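Local coordinates for protein 2,3-dimethylmalate lyase (Aspergillus niger, PDB 3FA4) that belongs to the lyases of the phosphoenolpyruvate phosphomutase family, folds as a TIM barrel and holds a magnesium ion, at residues Leu13-Pro16 against Asp17-Ile20; Thr193-Glu196 against Met197-Val201; Gln203-Ala206 against Gly207-Leu210; Ala225-Ala228 against Lys229-Phe233. One frame throughout, in Å; residues are numbered along the deposited sequence.

Contact 1 of 4, residues Leu13-Pro16 against Asp17-Ile20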
loop_
_atom_site.group_PDB
_atom_site.type_symbol
_atom_site.label_atom_id
_atom_site.label_comp_id
_atom_site.label_asym_id
_atom_site.label_seq_id
_atom_site.Cartn_x
_atom_site.Cartn_y
_atom_site.Cartn_z
ATOM N N LEU B 13 7.320 26.838 18.342
ATOM C CA LEU B 13 5.979 27.294 18.794
ATOM C C LEU B 13 5.990 27.787 20.216
ATOM O O LEU B 13 5.183 28.642 20.576
ATOM C CB LEU B 13 4.890 26.186 18.681
ATOM C CG LEU B 13 4.399 25.813 17.255
ATOM C CD1 LEU B 13 3.431 24.766 17.278
ATOM C CD2 LEU B 13 3.783 26.999 16.529
ATOM N N GLU B 14 6.848 27.218 21.057
ATOM C CA GLU B 14 6.991 27.668 22.455
ATOM C C GLU B 14 7.781 28.959 22.467
ATOM O O GLU B 14 7.957 29.619 23.530
ATOM C CB GLU B 14 7.679 26.598 23.302
ATOM C CG GLU B 14 6.950 25.217 23.362
ATOM C CD GLU B 14 7.869 24.114 23.970
ATOM O OE1 GLU B 14 9.122 24.301 23.949
ATOM O OE2 GLU B 14 7.373 23.048 24.459
ATOM N N ASN B 15 8.286 29.337 21.295
ATOM C CA ASN B 15 8.954 30.648 21.191
ATOM C C ASN B 15 8.141 31.758 20.492
ATOM O O ASN B 15 7.844 31.661 19.303
ATOM C CB ASN B 15 10.339 30.535 20.533
ATOM C CG ASN B 15 10.882 31.889 20.156
ATOM O OD1 ASN B 15 10.147 32.879 20.212
ATOM N ND2 ASN B 15 12.124 31.946 19.745
ATOM N N PRO B 16 7.800 32.841 21.217
ATOM C CA PRO B 16 6.973 33.890 20.604
ATOM C C PRO B 16 7.534 34.651 19.384
ATOM O O PRO B 16 6.751 35.272 18.662
ATOM C CB PRO B 16 6.679 34.844 21.786
ATOM C CG PRO B 16 6.787 33.926 22.995
ATOM C CD PRO B 16 8.038 33.140 22.644
ATOM N N ASP B 17 8.825 34.545 19.094
ATOM C CA ASP B 17 9.358 35.242 17.912
ATOM C C ASP B 17 9.200 34.517 16.544
ATOM O O ASP B 17 9.204 35.158 15.495
ATOM C CB ASP B 17 10.770 35.698 18.195
ATOM C CG ASP B 17 10.788 36.900 19.132
ATOM O OD1 ASP B 17 9.686 37.475 19.343
ATOM O OD2 ASP B 17 11.886 37.267 19.663
ATOM N N SER B 18 9.006 33.201 16.604
ATOM C CA SER B 18 9.003 32.290 15.451
ATOM C C SER B 18 7.697 32.331 14.755
ATOM O O SER B 18 6.674 32.185 15.414
ATOM C CB SER B 18 9.190 30.835 15.864
ATOM O OG SER B 18 10.473 30.646 16.404
ATOM N N PHE B 19 7.733 32.455 13.431
ATOM C CA PHE B 19 6.541 32.436 12.627
ATOM C C PHE B 19 6.788 31.394 11.559
ATOM O O PHE B 19 7.839 31.397 10.934
ATOM C CB PHE B 19 6.297 33.825 12.028
ATOM C CG PHE B 19 5.048 33.896 11.266
ATOM C CD1 PHE B 19 3.834 33.824 11.934
ATOM C CD2 PHE B 19 5.072 34.008 9.874
ATOM C CE1 PHE B 19 2.625 33.783 11.206
ATOM C CE2 PHE B 19 3.894 33.984 9.142
ATOM C CZ PHE B 19 2.660 33.867 9.805
ATOM N N ILE B 20 5.830 30.500 11.364
ATOM C CA ILE B 20 5.938 29.347 10.446
ATOM C C ILE B 20 5.168 29.588 9.127
ATOM O O ILE B 20 3.983 29.912 9.149
ATOM C CB ILE B 20 5.449 28.056 11.162
ATOM C CG1 ILE B 20 6.298 27.826 12.415
ATOM C CG2 ILE B 20 5.540 26.804 10.235
ATOM C CD1 ILE B 20 5.559 27.803 13.658
#
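Leu13 and Ile20 meet by their terminal methyls across the bend that joins helix 5-13 to strand 20-25, and theirs is the tight part of the contact. Leu13 CD2 lies 3.5 Å from Ile20 CD1, closer than carbons usually pack, and the two side chains meet roughly at right angles, touching through these methyls alone. Chi2 of Ile20, 120°, falls well away from a staggered value; together with the close pair it leaves the exact position of CD1 uncertain. Ile20 is buried: Ile235 of strand 235-238 packs on both Leu13 and Ile20, and Leu9 of helix 5-13 also packs on Ile20.

The other half of the contact is polar and faces solvent. Here Asn15 to Ser18 forms a type I beta turn, closed by a weak bond from Ser18 N to Asn15 O (3.3 Å). The Asn15 side chain adds a second link: with CG anti to the backbone N (chi1 167°), the carboxamide swings forward and OD1 points to Asp17 N, the amide two residues on. The direction suits a hydrogen bond, but the modelled 2.4 Å is too short for its length to be trusted. ND2 stays 3.9 Å from Ser18 OG, a loose approach. Pro16 and Asp17, at the corners of the turn, are exposed, although the carbonyl of Asp17 is taken up by Lys229 NZ.

Asn followed by Pro, with the amide oxygen so directed, is consistent with an Asx-Pro turn, if the short pair is a real bond; the type I turn itself makes the helix-to-strand return that leads into the first strand of the TIM barrel.

Contact 2 of 4, residues Thr193-Glu196 against Met197-Val201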
loop_
_atom_site.group_PDB
_atom_site.type_symbol
_atom_site.label_atom_id
_atom_site.label_comp_id
_atom_site.label_asym_id
_atom_site.label_seq_id
_atom_site.Cartn_x
_atom_site.Cartn_y
_atom_site.Cartn_z
ATOM N N THR B 193 -13.647 35.197 8.003
ATOM C CA THR B 193 -14.274 36.060 6.976
ATOM C C THR B 193 -13.826 37.525 6.798
ATOM O O THR B 193 -14.230 38.174 5.834
ATOM C CB THR B 193 -15.787 36.041 7.092
ATOM O OG1 THR B 193 -16.182 36.629 8.323
ATOM C CG2 THR B 193 -16.292 34.600 7.033
ATOM N N SER B 194 -13.052 38.062 7.726
ATOM C CA SER B 194 -12.491 39.405 7.610
ATOM C C SER B 194 -11.172 39.495 8.390
ATOM O O SER B 194 -10.857 38.622 9.194
ATOM C CB SER B 194 -13.422 40.433 8.238
ATOM O OG SER B 194 -13.395 40.254 9.631
ATOM N N ARG B 195 -10.414 40.583 8.171
ATOM C CA ARG B 195 -9.245 40.895 8.986
ATOM C C ARG B 195 -9.662 41.209 10.404
ATOM O O ARG B 195 -8.915 41.015 11.347
ATOM C CB ARG B 195 -8.503 42.085 8.404
ATOM C CG ARG B 195 -7.819 41.815 7.091
ATOM C CD ARG B 195 -7.003 43.065 6.633
ATOM N NE ARG B 195 -7.053 42.971 5.190
ATOM C CZ ARG B 195 -6.075 42.542 4.409
ATOM N NH1 ARG B 195 -4.868 42.302 4.875
ATOM N NH2 ARG B 195 -6.298 42.438 3.118
ATOM N N GLU B 196 -10.888 41.683 10.546
ATOM C CA GLU B 196 -11.417 42.026 11.843
ATOM C C GLU B 196 -11.671 40.776 12.670
ATOM O O GLU B 196 -11.314 40.732 13.836
ATOM C CB GLU B 196 -12.672 42.891 11.698
ATOM C CG GLU B 196 -13.249 43.364 13.036
ATOM C CD GLU B 196 -14.496 44.201 12.850
ATOM O OE1 GLU B 196 -15.465 43.732 12.159
ATOM O OE2 GLU B 196 -14.510 45.325 13.381
ATOM N N MET B 197 -12.254 39.752 12.063
ATOM C CA MET B 197 -12.438 38.459 12.742
ATOM C C MET B 197 -11.131 37.753 13.051
ATOM O O MET B 197 -11.048 36.989 14.026
ATOM C CB MET B 197 -13.348 37.539 11.943
ATOM C CG MET B 197 -13.621 36.228 12.592
ATOM S SD MET B 197 -14.568 35.123 11.570
ATOM C CE MET B 197 -16.180 35.809 11.904
ATOM N N ALA B 198 -10.091 38.014 12.245
ATOM C CA ALA B 198 -8.774 37.431 12.477
ATOM C C ALA B 198 -8.046 38.072 13.646
ATOM O O ALA B 198 -7.365 37.382 14.402
ATOM C CB ALA B 198 -7.944 37.502 11.205
ATOM N N ARG B 199 -8.174 39.385 13.800
ATOM C CA ARG B 199 -7.697 40.041 14.990
ATOM C C ARG B 199 -8.467 39.611 16.269
ATOM O O ARG B 199 -7.845 39.263 17.242
ATOM C CB ARG B 199 -7.693 41.548 14.796
ATOM C CG ARG B 199 -6.792 42.015 13.649
ATOM C CD ARG B 199 -6.651 43.592 13.612
ATOM N NE ARG B 199 -6.052 43.908 12.332
ATOM C CZ ARG B 199 -6.712 44.370 11.269
ATOM N NH1 ARG B 199 -8.020 44.699 11.353
ATOM N NH2 ARG B 199 -6.053 44.519 10.119
ATOM N N GLN B 200 -9.811 39.560 16.230
ATOM C CA GLN B 200 -10.615 39.065 17.356
ATOM C C GLN B 200 -10.202 37.655 17.825
ATOM O O GLN B 200 -10.081 37.423 19.060
ATOM C CB GLN B 200 -12.126 39.117 17.052
ATOM C CG GLN B 200 -13.013 39.014 18.292
ATOM C CD GLN B 200 -12.773 40.185 19.224
ATOM O OE1 GLN B 200 -12.456 40.046 20.415
ATOM N NE2 GLN B 200 -12.864 41.373 18.651
ATOM N N VAL B 201 -9.981 36.718 16.907
ATOM C CA VAL B 201 -9.775 35.319 17.328
ATOM C C VAL B 201 -8.415 35.146 17.965
ATOM O O VAL B 201 -8.275 34.335 18.874
ATOM C CB VAL B 201 -10.079 34.242 16.229
ATOM C CG1 VAL B 201 -9.061 34.290 15.145
ATOM C CG2 VAL B 201 -10.191 32.811 16.825
#
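Met197 folds its thioether back over Thr193, overlapping the residue just ahead of the helix N-cap. This is the start of helix 195-204, one of the outer helices of the TIM barrel, and it illustrates how several side chains can share the work of opening a helix. The N-cap is Ser194. Its OG, placed between the backbone N and the carbonyl carbon by chi1 of 70°, accepts from Met197 N at 2.7 Å in a nearly straight bond (168°), giving a first-turn amide the acceptor that no preceding helical turn can supply.

Met197 answers in the reverse direction. Its chain runs extended to SD, which takes a weak, long hydrogen bond from Thr193 N (3.7 Å), and the bend at the last torsion sets CE 3.7 Å from Thr193 OG1. Tyr169 of helix 169-181 packs against the same methionine. Ordinary helical bonds then take over, beginning with Ala198 N to Ser194 O.

Arg195, next after the cap, and Arg199, one turn on, lie on the same flank, their guanidinium planes 23° apart. Arg195 is engaged by Glu227 in a salt bridge, which would probably ease the proximity of the two positive groups. Arg199, extended, runs over the Arg195 carbonyl: its CG lies 3.3 Å from Arg195 O, and that same oxygen sits 3.7 Å above one face of the Arg199 guanidinium, displaced toward its rim.

Contact 3 of 4, residues Gln203-Ala206 against Gly207-Leu210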
loop_
_atom_site.group_PDB
_atom_site.type_symbol
_atom_site.label_atom_id
_atom_site.label_comp_id
_atom_site.label_asym_id
_atom_site.label_seq_id
_atom_site.Cartn_x
_atom_site.Cartn_y
_atom_site.Cartn_z
ATOM N N GLN B 203 -7.106 37.545 19.811
ATOM C CA GLN B 203 -7.377 38.072 21.163
ATOM C C GLN B 203 -8.231 37.148 22.037
ATOM O O GLN B 203 -7.957 37.014 23.198
ATOM C CB GLN B 203 -7.981 39.476 21.071
ATOM C CG GLN B 203 -8.714 39.914 22.340
ATOM C CD GLN B 203 -9.422 41.267 22.201
ATOM O OE1 GLN B 203 -8.833 42.235 21.655
ATOM N NE2 GLN B 203 -10.675 41.369 22.736
ATOM N N ASP B 204 -9.228 36.477 21.452
ATOM C CA ASP B 204 -10.088 35.519 22.110
ATOM C C ASP B 204 -9.436 34.241 22.603
ATOM O O ASP B 204 -9.829 33.697 23.656
ATOM C CB ASP B 204 -11.275 35.184 21.208
ATOM C CG ASP B 204 -12.319 36.287 21.204
ATOM O OD1 ASP B 204 -12.226 37.195 22.050
ATOM O OD2 ASP B 204 -13.217 36.287 20.373
ATOM N N LEU B 205 -8.447 33.763 21.852
ATOM C CA LEU B 205 -7.677 32.606 22.243
ATOM C C LEU B 205 -6.258 33.050 22.515
ATOM O O LEU B 205 -5.314 32.410 22.109
ATOM C CB LEU B 205 -7.710 31.555 21.131
ATOM C CG LEU B 205 -9.123 30.987 20.938
ATOM C CD1 LEU B 205 -9.250 30.280 19.584
ATOM C CD2 LEU B 205 -9.416 30.063 22.063
ATOM N N ALA B 206 -6.123 34.181 23.199
ATOM C CA ALA B 206 -4.818 34.806 23.489
ATOM C C ALA B 206 -3.883 33.830 24.133
ATOM O O ALA B 206 -4.232 33.086 25.108
ATOM C CB ALA B 206 -4.995 36.041 24.435
ATOM N N GLY B 207 -2.663 33.851 23.638
ATOM C CA GLY B 207 -1.623 33.032 24.269
ATOM C C GLY B 207 -1.557 31.616 23.729
ATOM O O GLY B 207 -0.615 30.919 24.010
ATOM N N TRP B 208 -2.550 31.196 22.949
ATOM C CA TRP B 208 -2.552 29.872 22.272
ATOM C C TRP B 208 -2.208 30.083 20.802
ATOM O O TRP B 208 -2.835 30.934 20.230
ATOM C CB TRP B 208 -3.966 29.271 22.288
ATOM C CG TRP B 208 -4.056 27.808 22.045
ATOM C CD1 TRP B 208 -3.212 26.838 22.484
ATOM C CD2 TRP B 208 -5.134 27.123 21.339
ATOM N NE1 TRP B 208 -3.708 25.579 22.099
ATOM C CE2 TRP B 208 -4.867 25.745 21.402
ATOM C CE3 TRP B 208 -6.304 27.567 20.671
ATOM C CZ2 TRP B 208 -5.694 24.818 20.834
ATOM C CZ3 TRP B 208 -7.154 26.641 20.126
ATOM C CH2 TRP B 208 -6.850 25.283 20.198
ATOM N N PRO B 209 -1.248 29.306 20.201
ATOM C CA PRO B 209 -0.879 29.531 18.810
ATOM C C PRO B 209 -2.017 29.255 17.864
ATOM O O PRO B 209 -2.784 28.278 18.030
ATOM C CB PRO B 209 0.289 28.547 18.559
ATOM C CG PRO B 209 0.758 28.176 19.876
ATOM C CD PRO B 209 -0.422 28.243 20.790
ATOM N N LEU B 210 -2.159 30.128 16.893
ATOM C CA LEU B 210 -3.120 29.917 15.859
ATOM C C LEU B 210 -2.541 29.913 14.490
ATOM O O LEU B 210 -1.472 30.398 14.276
ATOM C CB LEU B 210 -4.318 30.838 15.979
ATOM C CG LEU B 210 -4.982 31.109 17.326
ATOM C CD1 LEU B 210 -5.926 32.205 17.212
ATOM C CD2 LEU B 210 -5.677 29.936 17.842
#
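Gly207 is carried past Leu205 O by a type II beta turn that runs from Leu205 to Trp208, just beyond the end of helix 195-204. Its positive phi (88°) is the value the third position of such a turn requires, and glycine enters that region without strain. Ala206, beside it, is exposed, so the corner itself looks outward.

Trp208 comes next and closes the turn, its N donating to Leu205 O at 3.1 Å. The same carbonyl oxygen lies 3.4 Å from Trp208 CB, so the indole leaves the backbone right beside the bond. Because CG is anti to the backbone N (chi1 -161°), the ring runs alongside Leu205, both side chains pointing the same way; Leu205 CD1 approaches the six-membered ring at its edge, near the plane, 4.1 Å from Trp208 CE3. The indole nitrogen is satisfied by the carbonyl of Ala184, which would help to hold the ring's orientation, while Leu176 of helix 169-181 packs on both Trp208 and Leu205.

Leu210 ends the walk. It crosses Leu205 at about a right angle, with its CD2 4.0 Å from Leu205 CD1 and 4.2 Å from Leu205 CB. One leucine branch, Leu205 CD1, is thereby touched by both the indole edge and the second leucine. A compact turn with an outward glycine corner and inward apolar side chains is here the helix-to-strand return of a TIM barrel, delivering the chain from helix 195-204 to strand 211-213.

Contact 4 of 4, residues Ala225-Ala228 against Lys229-Phe233; sequences AAEA and KEMGF
A Schellman motif ends helix 225-231 and brings Phe233 back onto Ala228, within the beta-alpha-beta unit that links strand 211-213 to strand 235-238. Gly232, with positive phi (117°), is its C-prime residue. Phe233 N donates to Ala228 O at 3.1 Å, and inside that loop Gly232 N makes a weak bond to Lys229 O. Gly232 N also donates to Ala228 O at 3.1 Å, arriving from the opposite face of the carbonyl plane to Phe233 N. The phenyl ring settles beside this junction: Ala228 O lies in its plane at the edge, 3.6 Å from Phe233 CD1, and Ala228 CB is 4.0 Å from the same ring carbon.

On another flank, Glu227 and Met231 meet one turn apart. Glu227 reaches out fully extended, CG anti to the backbone N (chi1 -170°), and its OE2 stands 3.8 Å from Met231 CE while pairing with Arg195. Along the backbone, Met231 N gives Glu227 O a short bond of 2.8 Å.

Two N-H groups gripping Ala228 O provide for a carbonyl at the partly negative C-terminal end of the helix, and would probably polarise it, while the adjoining ring edge brings apolar cover.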
loop_
_atom_site.group_PDB
_atom_site.type_symbol
_atom_site.label_atom_id
_atom_site.label_comp_id
_atom_site.label_asym_id
_atom_site.label_seq_id
_atom_site.Cartn_x
_atom_site.Cartn_y
_atom_site.Cartn_z
ATOM N N ALA B 225 2.081 36.776 4.769
ATOM C CA ALA B 225 2.751 36.157 5.898
ATOM C C ALA B 225 3.333 37.199 6.869
ATOM O O ALA B 225 3.362 36.960 8.079
ATOM C CB ALA B 225 3.849 35.218 5.397
ATOM N N ALA B 226 3.786 38.357 6.368
ATOM C CA ALA B 226 4.252 39.416 7.293
ATOM C C ALA B 226 3.101 40.002 8.091
ATOM O O ALA B 226 3.258 40.217 9.261
ATOM C CB ALA B 226 5.001 40.508 6.575
ATOM N N GLU B 227 1.962 40.248 7.445
ATOM C CA GLU B 227 0.723 40.698 8.094
ATOM C C GLU B 227 0.075 39.682 9.047
ATOM O O GLU B 227 -0.240 40.055 10.153
ATOM C CB GLU B 227 -0.275 41.171 7.059
ATOM C CG GLU B 227 -1.509 41.897 7.639
ATOM C CD GLU B 227 -2.542 42.249 6.567
ATOM O OE1 GLU B 227 -2.289 41.984 5.385
ATOM O OE2 GLU B 227 -3.605 42.815 6.881
ATOM N N ALA B 228 -0.149 38.419 8.640
ATOM C CA ALA B 228 -0.467 37.386 9.622
ATOM C C ALA B 228 0.465 37.401 10.860
ATOM O O ALA B 228 0.000 37.350 11.967
ATOM C CB ALA B 228 -0.477 36.015 8.981
ATOM N N LYS B 229 1.778 37.493 10.679
ATOM C CA LYS B 229 2.699 37.425 11.785
ATOM C C LYS B 229 2.469 38.532 12.810
ATOM O O LYS B 229 2.495 38.280 14.023
ATOM C CB LYS B 229 4.120 37.562 11.269
ATOM C CG LYS B 229 5.164 37.394 12.380
ATOM C CD LYS B 229 6.416 38.087 11.932
ATOM C CE LYS B 229 7.406 38.078 13.084
ATOM N NZ LYS B 229 8.414 36.980 12.875
ATOM N N GLU B 230 2.258 39.745 12.286
ATOM C CA GLU B 230 1.923 40.972 13.003
ATOM C C GLU B 230 0.532 41.027 13.574
ATOM O O GLU B 230 0.349 41.612 14.632
ATOM C CB GLU B 230 2.166 42.136 12.092
ATOM C CG GLU B 230 3.660 42.294 11.825
ATOM C CD GLU B 230 3.974 43.226 10.673
ATOM O OE1 GLU B 230 3.074 43.821 10.010
ATOM O OE2 GLU B 230 5.184 43.414 10.464
ATOM N N MET B 231 -0.450 40.373 12.938
ATOM C CA MET B 231 -1.727 40.216 13.623
ATOM C C MET B 231 -1.511 39.322 14.851
ATOM O O MET B 231 -2.277 39.374 15.774
ATOM C CB MET B 231 -2.821 39.574 12.748
ATOM C CG MET B 231 -3.255 40.356 11.623
ATOM S SD MET B 231 -4.386 39.425 10.625
ATOM C CE MET B 231 -5.155 40.768 9.631
ATOM N N GLY B 232 -0.532 38.432 14.816
ATOM C CA GLY B 232 -0.279 37.554 15.940
ATOM C C GLY B 232 -0.460 36.084 15.702
ATOM O O GLY B 232 -0.452 35.311 16.669
ATOM N N PHE B 233 -0.601 35.642 14.441
ATOM C CA PHE B 233 -0.703 34.172 14.136
ATOM C C PHE B 233 0.661 33.584 14.285
ATOM O O PHE B 233 1.681 34.322 14.248
ATOM C CB PHE B 233 -1.168 33.920 12.708
ATOM C CG PHE B 233 -2.611 34.192 12.493
ATOM C CD1 PHE B 233 -3.024 35.418 11.990
ATOM C CD2 PHE B 233 -3.579 33.240 12.861
ATOM C CE1 PHE B 233 -4.391 35.683 11.816
ATOM C CE2 PHE B 233 -4.942 33.483 12.682
ATOM C CZ PHE B 233 -5.358 34.696 12.157
#

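Overall arrangement
Three of the contacts are helix-to-strand returns: contact 1 leads into strand 20-25, contact 3 into 211-213 and contact 4 into 235-238. Contact 2 opens the helix that contact 3 ends. Contact 4 touches all the others. Lys229 NZ reaches Asp17 O of contact 1 at 3.3 Å, a probable hydrogen bond, and Phe19 of contact 1 packs on contact 4. Met231 CE lies 3.8 Å from Arg195 CB of contact 2. Phe233 CZ also meets Ala198 CB of contact 2 at 3.9 Å, while Phe233 CD2 lies 3.8 Å from Leu210 O of contact 3. Contacts 1 and 2 stay about 11 Å apart at their nearest atoms. The magnesium site, Asp86 and Asp88, lies at the C-terminal end of strand 83-86, at the opposite strand ends from these three returns.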